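Local coordinates for protein Csm3 (Thermoplasma volcanium, PDB 6AE2) that probably binds RNA, and may cleave it, as a RAMP-family subunit of the type III-A CRISPR-Cas effector complex in antiviral defense, at residues Ile30-Glu35 / Glu192-Leu197. Numbering follows the deposited sequence.
Sequences IIYNME and EMIKCL
Ile194 meets Tyr32 and Ile30 where helix 190-205 packs on strand 26-38 of the antiparallel sheet, a helix-on-sheet layer consistent with the RRM-like (ferredoxin-like) core of RAMP proteins. The segment axes run nearly parallel, 24° apart and 12.4 Å at closest approach, so side chains alone bridge the gap; no hydrogen bond crosses it.

Followed outward, Ile194 starts with CB, 4.2 Å from Tyr32 OH. Its branch CG2 lies 3.8 Å from that hydroxyl oxygen, and CG1, on the other branch, is closer, at 3.5 Å from Tyr32 OH. Chi1 of -71° sets CG1 beside the backbone N, and extended chi2 (155°) carries CD1 past the hydroxyl to within 4.2 Å of Ile30 CD1. CD1 is also 3.8 Å from Tyr32 OH, so CG1, CG2 and CD1 all pack against that oxygen, and this side chain crosses Tyr32 and Ile30 at about a right angle.

Alternation along the strand sends Ile30 and Tyr32 to the helix side, while backbone bonds to Leu182 and Ile180 fix them against strand 175-185. Both side chains also touch Pro227 of strand 220-230. One helical turn beyond Ile194, Leu197 approaches the Tyr32 ring obliquely, with Leu197 CD2 4.5 Å from Tyr32 CE2.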
loop_
_atom_site.group_PDB
_atom_site.type_symbol
_atom_site.label_atom_id
_atom_site.label_comp_id
_atom_site.label_asym_id
_atom_site.label_seq_id
_atom_site.Cartn_x
_atom_site.Cartn_y
_atom_site.Cartn_z
ATOM N N ILE A 30 -3.523 -19.482 20.723
ATOM C CA ILE A 30 -3.387 -19.740 19.297
ATOM C C ILE A 30 -2.240 -18.879 18.789
ATOM O O ILE A 30 -2.253 -17.653 18.959
ATOM C CB ILE A 30 -4.686 -19.439 18.536
ATOM C CG1 ILE A 30 -5.809 -20.370 18.992
ATOM C CG2 ILE A 30 -4.465 -19.577 17.041
ATOM C CD1 ILE A 30 -7.194 -19.856 18.667
ATOM N N ILE A 31 -1.244 -19.514 18.179
ATOM C CA ILE A 31 -0.048 -18.834 17.699
ATOM C C ILE A 31 -0.127 -18.734 16.184
ATOM O O ILE A 31 -0.395 -19.729 15.502
ATOM C CB ILE A 31 1.232 -19.566 18.137
ATOM C CG1 ILE A 31 1.216 -19.832 19.645
ATOM C CG2 ILE A 31 2.459 -18.761 17.756
ATOM C CD1 ILE A 31 0.917 -18.613 20.480
ATOM N N TYR A 32 0.098 -17.529 15.663
ATOM C CA TYR A 32 0.148 -17.271 14.229
ATOM C C TYR A 32 1.530 -16.732 13.888
ATOM O O TYR A 32 1.963 -15.725 14.460
ATOM C CB TYR A 32 -0.921 -16.262 13.800
ATOM C CG TYR A 32 -2.351 -16.758 13.833
ATOM C CD1 TYR A 32 -2.847 -17.581 12.829
ATOM C CD2 TYR A 32 -3.216 -16.373 14.851
ATOM C CE1 TYR A 32 -4.159 -18.027 12.849
ATOM C CE2 TYR A 32 -4.528 -16.810 14.879
ATOM C CZ TYR A 32 -4.995 -17.638 13.878
ATOM O OH TYR A 32 -6.301 -18.075 13.907
ATOM N N ASN A 33 2.220 -17.394 12.961
ATOM C CA ASN A 33 3.489 -16.886 12.440
ATOM C C ASN A 33 3.164 -16.002 11.245
ATOM O O ASN A 33 3.118 -16.453 10.099
ATOM C CB ASN A 33 4.429 -18.027 12.076
ATOM C CG ASN A 33 5.068 -18.664 13.295
ATOM O OD1 ASN A 33 5.640 -17.976 14.142
ATOM N ND2 ASN A 33 4.973 -19.985 13.391
ATOM N N MET A 34 2.936 -14.721 11.522
ATOM C CA MET A 34 2.443 -13.786 10.522
ATOM C C MET A 34 3.578 -13.256 9.652
ATOM O O MET A 34 4.693 -13.024 10.129
ATOM C CB MET A 34 1.720 -12.626 11.214
ATOM C CG MET A 34 1.557 -11.370 10.378
ATOM S SD MET A 34 0.844 -10.016 11.332
ATOM C CE MET A 34 2.022 -9.885 12.675
ATOM N N GLU A 35 3.289 -13.080 8.365
ATOM C CA GLU A 35 4.208 -12.458 7.421
ATOM C C GLU A 35 3.553 -11.219 6.826
ATOM O O GLU A 35 2.365 -11.238 6.482
ATOM C CB GLU A 35 4.612 -13.424 6.302
ATOM C CG GLU A 35 5.385 -12.762 5.166
ATOM C CD GLU A 35 5.875 -13.753 4.127
ATOM O OE1 GLU A 35 6.570 -14.718 4.508
ATOM O OE2 GLU A 35 5.571 -13.564 2.929
ATOM N N GLU A 192 -15.504 -16.709 16.413
ATOM C CA GLU A 192 -15.841 -15.304 16.198
ATOM C C GLU A 192 -14.615 -14.411 16.348
ATOM O O GLU A 192 -14.469 -13.422 15.619
ATOM C CB GLU A 192 -16.941 -14.872 17.168
ATOM C CG GLU A 192 -18.346 -15.251 16.728
ATOM C CD GLU A 192 -18.742 -14.608 15.412
ATOM O OE1 GLU A 192 -18.658 -13.367 15.305
ATOM O OE2 GLU A 192 -19.139 -15.347 14.486
ATOM N N MET A 193 -13.723 -14.742 17.284
ATOM C CA MET A 193 -12.535 -13.921 17.498
ATOM C C MET A 193 -11.577 -14.015 16.318
ATOM O O MET A 193 -11.050 -12.998 15.850
ATOM C CB MET A 193 -11.836 -14.336 18.791
ATOM C CG MET A 193 -12.627 -14.030 20.047
ATOM S SD MET A 193 -11.636 -14.326 21.515
ATOM C CE MET A 193 -11.938 -16.074 21.702
ATOM N N ILE A 194 -11.327 -15.233 15.830
ATOM C CA ILE A 194 -10.516 -15.397 14.627
ATOM C C ILE A 194 -11.136 -14.625 13.469
ATOM O O ILE A 194 -10.446 -13.904 12.739
ATOM C CB ILE A 194 -10.353 -16.889 14.285
ATOM C CG1 ILE A 194 -9.432 -17.577 15.293
ATOM C CG2 ILE A 194 -9.831 -17.060 12.863
ATOM C CD1 ILE A 194 -9.675 -19.066 15.412
ATOM N N LYS A 195 -12.456 -14.751 13.303
ATOM C CA LYS A 195 -13.136 -14.051 12.219
ATOM C C LYS A 195 -12.971 -12.541 12.348
ATOM O O LYS A 195 -12.663 -11.859 11.364
ATOM C CB LYS A 195 -14.616 -14.434 12.195
ATOM C CG LYS A 195 -15.512 -13.422 11.504
ATOM C CD LYS A 195 -16.929 -13.952 11.352
ATOM C CE LYS A 195 -17.820 -12.957 10.625
ATOM N NZ LYS A 195 -19.180 -12.895 11.232
ATOM N N CYS A 196 -13.153 -12.002 13.557
ATOM C CA CYS A 196 -12.936 -10.574 13.765
ATOM C C CYS A 196 -11.505 -10.179 13.418
ATOM O O CYS A 196 -11.263 -9.089 12.887
ATOM C CB CYS A 196 -13.260 -10.202 15.211
ATOM S SG CYS A 196 -12.688 -8.562 15.707
ATOM N N LEU A 197 -10.544 -11.060 13.699
ATOM C CA LEU A 197 -9.156 -10.789 13.339
ATOM C C LEU A 197 -8.957 -10.855 11.830
ATOM O O LEU A 197 -8.278 -10.003 11.247
ATOM C CB LEU A 197 -8.232 -11.777 14.051
ATOM C CG LEU A 197 -6.726 -11.690 13.776
ATOM C CD1 LEU A 197 -6.224 -10.250 13.817
ATOM C CD2 LEU A 197 -5.955 -12.563 14.757
#